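Local coordinates for protein 2,3-dimethylmalate lyase (Aspergillus niger, PDB 3FA3) that is a lyase by name, of the phosphoenolpyruvate phosphomutase family, and, built as a TIM barrel, holds its ligand and a manganese ion at one end of the barrel, at residues I158-S163 and V186-G191; N213-G218 and I237-A242. All coordinates share one frame; numbering follows the deposited sequence.

Contact 1: I158-S163 and V186-G191. With OAF (2,2-difluoro-3,3-dihydroxybutanedioic acid), chain V.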
# COMPACT_ATOMS: atom_id res chain seq x y z
N ILE B 158 10.63 19.40 -12.96
CA ILE B 158 11.32 19.12 -14.23
C ILE B 158 10.34 18.80 -15.41
O ILE B 158 9.50 17.87 -15.30
CB ILE B 158 12.30 17.92 -14.10
CG1 ILE B 158 13.38 18.17 -13.04
CG2 ILE B 158 12.88 17.55 -15.49
CD1 ILE B 158 14.20 16.98 -12.71
N ALA B 159 10.45 19.57 -16.51
CA ALA B 159 9.63 19.37 -17.72
C ALA B 159 10.29 18.45 -18.78
O ALA B 159 11.43 18.68 -19.24
CB ALA B 159 9.20 20.73 -18.34
N ARG B 160 9.58 17.40 -19.17
CA ARG B 160 10.18 16.46 -20.09
C ARG B 160 9.30 16.32 -21.32
O ARG B 160 8.06 16.25 -21.21
CB ARG B 160 10.48 15.10 -19.41
CG ARG B 160 10.81 13.90 -20.38
CD ARG B 160 11.16 12.58 -19.66
NE ARG B 160 10.91 11.41 -20.53
CZ ARG B 160 11.22 10.15 -20.26
NH1 ARG B 160 10.98 9.20 -21.15
NH2 ARG B 160 11.77 9.83 -19.11
N THR B 161 9.93 16.30 -22.49
CA THR B 161 9.22 15.86 -23.68
C THR B 161 9.83 14.59 -24.28
O THR B 161 11.06 14.41 -24.26
CB THR B 161 9.14 16.98 -24.78
OG1 THR B 161 8.22 16.60 -25.83
CG2 THR B 161 10.51 17.25 -25.37
N ASP B 162 8.94 13.74 -24.81
CA ASP B 162 9.28 12.55 -25.58
C ASP B 162 9.02 12.79 -27.07
O ASP B 162 8.96 11.85 -27.90
CB ASP B 162 8.48 11.34 -25.06
CG ASP B 162 9.03 10.79 -23.70
OD1 ASP B 162 9.83 9.85 -23.73
OD2 ASP B 162 8.67 11.29 -22.61
N SER B 163 8.89 14.05 -27.43
CA SER B 163 8.28 14.38 -28.70
C SER B 163 9.26 14.41 -29.83
O SER B 163 8.87 14.64 -30.97
CB SER B 163 7.58 15.73 -28.63
OG SER B 163 8.52 16.72 -28.27
N VAL B 186 13.36 22.94 -14.63
CA VAL B 186 14.41 22.26 -15.38
C VAL B 186 13.89 21.58 -16.65
O VAL B 186 12.80 21.01 -16.66
CB VAL B 186 15.06 21.24 -14.50
CG1 VAL B 186 16.15 20.55 -15.24
CG2 VAL B 186 15.63 21.92 -13.28
N GLY B 187 14.65 21.69 -17.73
CA GLY B 187 14.24 21.14 -19.01
C GLY B 187 14.85 19.77 -19.20
O GLY B 187 15.98 19.53 -18.71
N PHE B 188 14.11 18.90 -19.92
CA PHE B 188 14.49 17.50 -20.17
C PHE B 188 14.13 17.09 -21.62
O PHE B 188 13.03 16.56 -21.88
CB PHE B 188 13.71 16.65 -19.16
CG PHE B 188 14.15 15.22 -19.04
CD1 PHE B 188 14.00 14.56 -17.84
CD2 PHE B 188 14.64 14.50 -20.12
CE1 PHE B 188 14.36 13.25 -17.68
CE2 PHE B 188 15.01 13.15 -19.97
CZ PHE B 188 14.87 12.54 -18.74
N LEU B 189 15.03 17.34 -22.58
CA LEU B 189 14.84 16.77 -23.94
C LEU B 189 15.26 15.35 -23.81
O LEU B 189 16.42 15.09 -23.51
CB LEU B 189 15.69 17.45 -25.03
CG LEU B 189 15.23 17.53 -26.53
CD1 LEU B 189 16.40 17.76 -27.51
CD2 LEU B 189 14.44 16.34 -27.02
N GLU B 190 14.31 14.44 -23.97
CA GLU B 190 14.64 13.05 -23.73
C GLU B 190 15.10 12.41 -25.04
O GLU B 190 14.53 12.70 -26.10
CB GLU B 190 13.45 12.31 -23.05
CG GLU B 190 13.20 10.86 -23.42
CD GLU B 190 14.12 9.85 -22.70
OE1 GLU B 190 14.91 10.20 -21.81
OE2 GLU B 190 14.06 8.65 -23.03
N GLY B 191 16.13 11.57 -24.98
CA GLY B 191 16.50 10.74 -26.13
C GLY B 191 17.22 11.44 -27.27
O GLY B 191 16.94 11.20 -28.47
O2 OAF V . 14.57 5.80 -15.63
C1 OAF V . 13.50 6.06 -16.24
O1 OAF V . 12.35 5.61 -15.96
C2 OAF V . 13.63 6.98 -17.46
O4 OAF V . 14.70 7.88 -17.32
O3 OAF V . 12.45 7.74 -17.61
C3 OAF V . 13.98 6.16 -18.69
F1 OAF V . 13.23 5.03 -18.74
F2 OAF V . 15.35 5.92 -18.60
C4 OAF V . 13.58 6.89 -19.97
O5 OAF V . 12.37 7.07 -20.20
O6 OAF V . 14.52 7.24 -20.69
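R160 and F188 are bridge partners on parallel strands 158-161 and 186-189 of the TIM barrel, and their side chains carry the tight half of this contact. Each has CG anti to its own backbone N (chi1 166° in R160), and R160 then stays extended as far as NE. Its aliphatic part therefore runs alongside the phenyl group, with CD poised 3.7 Å from the centroid of the F188 ring, almost directly over its face, in a CH-pi contact. I158 completes this packing: CG2 meets the ring of F188 at its edge, and CG1 lies 3.8 Å from V186 CB. The backbones are stitched by A159 N to V186 O at 2.8 Å, T161 N to F188 O, and E190 N to T161 O. The opposite face of the sheet, bearing A159, T161 and L189, is looser between the segments. There T161 CG2 and L189 CD2 approach only to 4.4 Å, and A159 and T161 are buried against helix 169-181. Beyond the strand ends, D162 grips R160 side-on through NE and NH1. D162 OD1 offers a syn lone pair to R160 NH1 at 2.9 Å, in the guanidinium plane. E190 is bent at its second torsion, which lays the carboxylate over one face of the guanidinium, the planes 21° apart. The salt bridge is long, R160 NH1 to E190 OE2 3.7 Å, with the oxygen well out of the guanidinium plane, and E190 OE1 is hydrogen-bonded by N213. OAF takes the remaining edge, with R160 NH1 donating to OAF O5 and NH2 donating to OAF O3, each at 2.7 Å. F188 thus supports the chain at CD, while D162's two bonds and E190's carboxylate over one face would hold the guanidinium, consistent with a cation oriented in advance for an anionic ligand.

Contact 2: N213-G218 and I237-A242; sequences NMVEHG and IFPFAA. With OAF (2,2-difluoro-3,3-dihydroxybutanedioic acid), chain V.
N213 and I237 form a parallel bridge, CA to CA 5.0 Å, which M214 N secures by donating to I237 O at 2.7 Å. This is the last bridge between strands 211-213 and 235-238 of the TIM barrel, at the end where the strands give way to ligand-binding loops. Past it the two segments part: an inverse gamma turn centred on M214 deflects one, while a type I turn from F238 to A241 bends the other. Toward the ligand, N213 sends its amide forward with CG anti to the backbone N (chi1 -174°). N213 ND2 comes within 3.0 Å of OAF O6, and the amide sits between the ligand and its partner E190. I237 packs its CG1 and CD1 branch against the N213 side chain from the same face of the sheet. V215 uses both methyls. V215 CG2, beside its own backbone N, meets P239 CD at 3.6 Å and also faces F2 on OAF C3. V215 CG1 points instead to the other aromatic residue of the turn, lying 3.9 Å from F240 CE2. P239 CB borders OAF as well, near O2 of the C1 carboxylate at the far side of C2, and also near F2. M214 and F238 face away from the ligand: M214 CB packs on F238 CD2 at 3.9 Å, and F238 continues onto P263 of a second subunit. That same subunit receives E216 and H217 through hydrogen bonds to its backbone, anchoring the loop from outside. Where the two backbones have diverged, one water bridges them, donating to M214 O and accepting from F240 N, each at 3.1 Å.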
# COMPACT_ATOMS: atom_id res chain seq x y z
N ASN B 213 19.55 13.06 -19.74
CA ASN B 213 19.36 11.64 -19.41
C ASN B 213 20.34 10.75 -20.20
O ASN B 213 20.11 10.43 -21.39
CB ASN B 213 17.92 11.22 -19.68
CG ASN B 213 17.64 9.81 -19.23
OD1 ASN B 213 18.35 9.31 -18.34
ND2 ASN B 213 16.62 9.15 -19.81
N MET B 214 21.42 10.35 -19.53
CA MET B 214 22.42 9.54 -20.18
C MET B 214 22.13 8.04 -20.00
O MET B 214 22.65 7.39 -19.07
CB MET B 214 23.82 9.90 -19.73
CG MET B 214 24.87 9.11 -20.42
SD MET B 214 25.06 9.56 -22.15
CE MET B 214 23.91 8.53 -23.11
N VAL B 215 21.25 7.52 -20.86
CA VAL B 215 20.86 6.10 -20.85
C VAL B 215 21.72 5.52 -21.97
O VAL B 215 21.73 6.07 -23.07
CB VAL B 215 19.32 5.86 -21.09
CG1 VAL B 215 19.02 4.44 -21.27
CG2 VAL B 215 18.54 6.33 -19.95
N GLU B 216 22.48 4.47 -21.67
CA GLU B 216 23.42 3.96 -22.65
C GLU B 216 22.72 3.02 -23.59
O GLU B 216 21.70 2.41 -23.24
CB GLU B 216 24.61 3.26 -21.99
CG GLU B 216 25.75 4.19 -21.59
CD GLU B 216 26.62 3.59 -20.50
OE1 GLU B 216 26.16 2.70 -19.73
OE2 GLU B 216 27.79 4.02 -20.39
N HIS B 217 23.24 2.92 -24.81
CA HIS B 217 22.80 1.86 -25.74
C HIS B 217 21.33 1.97 -26.06
O HIS B 217 20.64 0.93 -26.22
CB HIS B 217 23.13 0.47 -25.19
CG HIS B 217 24.52 0.38 -24.68
ND1 HIS B 217 25.61 0.82 -25.41
CD2 HIS B 217 25.01 -0.04 -23.49
CE1 HIS B 217 26.72 0.64 -24.71
NE2 HIS B 217 26.38 0.12 -23.54
N GLY B 218 20.87 3.22 -26.12
CA GLY B 218 19.60 3.56 -26.77
C GLY B 218 19.88 4.56 -27.89
O GLY B 218 20.75 4.31 -28.75
N ILE B 237 21.67 12.51 -15.41
CA ILE B 237 21.23 11.24 -14.81
C ILE B 237 21.67 10.00 -15.65
O ILE B 237 21.76 10.03 -16.91
CB ILE B 237 19.68 11.17 -14.52
CG1 ILE B 237 18.84 11.45 -15.77
CG2 ILE B 237 19.27 12.09 -13.48
CD1 ILE B 237 17.34 11.13 -15.61
N PHE B 238 21.88 8.89 -14.94
CA PHE B 238 22.18 7.60 -15.54
C PHE B 238 21.21 6.58 -14.97
O PHE B 238 21.58 5.87 -14.04
CB PHE B 238 23.61 7.14 -15.23
CG PHE B 238 24.66 8.22 -15.34
CD1 PHE B 238 24.97 9.01 -14.24
CD2 PHE B 238 25.39 8.37 -16.51
CE1 PHE B 238 25.98 9.97 -14.30
CE2 PHE B 238 26.40 9.33 -16.62
CZ PHE B 238 26.70 10.14 -15.51
N PRO B 239 20.00 6.52 -15.49
CA PRO B 239 18.93 5.69 -14.97
C PRO B 239 19.25 4.18 -14.67
O PRO B 239 18.77 3.66 -13.63
CB PRO B 239 17.85 5.85 -16.04
CG PRO B 239 18.06 7.27 -16.49
CD PRO B 239 19.54 7.32 -16.63
N PHE B 240 20.05 3.51 -15.52
CA PHE B 240 20.38 2.09 -15.31
C PHE B 240 21.66 1.83 -14.59
O PHE B 240 22.19 0.71 -14.66
CB PHE B 240 20.25 1.27 -16.60
CG PHE B 240 18.86 1.34 -17.17
CD1 PHE B 240 17.75 1.24 -16.32
CD2 PHE B 240 18.64 1.57 -18.51
CE1 PHE B 240 16.44 1.37 -16.81
CE2 PHE B 240 17.35 1.71 -19.04
CZ PHE B 240 16.24 1.61 -18.19
N ALA B 241 22.15 2.84 -13.89
CA ALA B 241 23.49 2.74 -13.29
C ALA B 241 23.51 1.76 -12.14
O ALA B 241 24.59 1.26 -11.83
CB ALA B 241 24.07 4.09 -12.85
N ALA B 242 22.35 1.46 -11.55
CA ALA B 242 22.35 0.43 -10.50
C ALA B 242 21.85 -0.90 -11.07
O ALA B 242 22.25 -1.99 -10.60
CB ALA B 242 21.56 0.84 -9.33
O2 OAF V . 14.57 5.80 -15.63
C1 OAF V . 13.50 6.06 -16.24
O1 OAF V . 12.35 5.61 -15.96
C2 OAF V . 13.63 6.98 -17.46
O4 OAF V . 14.70 7.88 -17.32
O3 OAF V . 12.45 7.74 -17.61
C3 OAF V . 13.98 6.16 -18.69
F1 OAF V . 13.23 5.03 -18.74
F2 OAF V . 15.35 5.92 -18.60
C4 OAF V . 13.58 6.89 -19.97
O5 OAF V . 12.37 7.07 -20.20
O6 OAF V . 14.52 7.24 -20.69
O HOH W 1 22.16 4.75 -17.44

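Overall arrangement
Contact 1 closes before contact 2 opens along the chain, and their centres lie about 15 Å apart within one TIM barrel. Each joins strands that follow one another in sequence, linked by helical connections. The two pairs are themselves neighbours: G187 on strand 186-189 hydrogen-bonds through its backbone to P209 and L211, carrying the sheet on to strand 211-213. Where they meet, E190 OE1 and N213 ND2 are 2.8 Å apart, and F188 CZ packs on N213 CB. Both contacts touch OAF, so four adjoining strand ends contribute to one pocket, with charged groups from contact 1 and mostly apolar surface from contact 2.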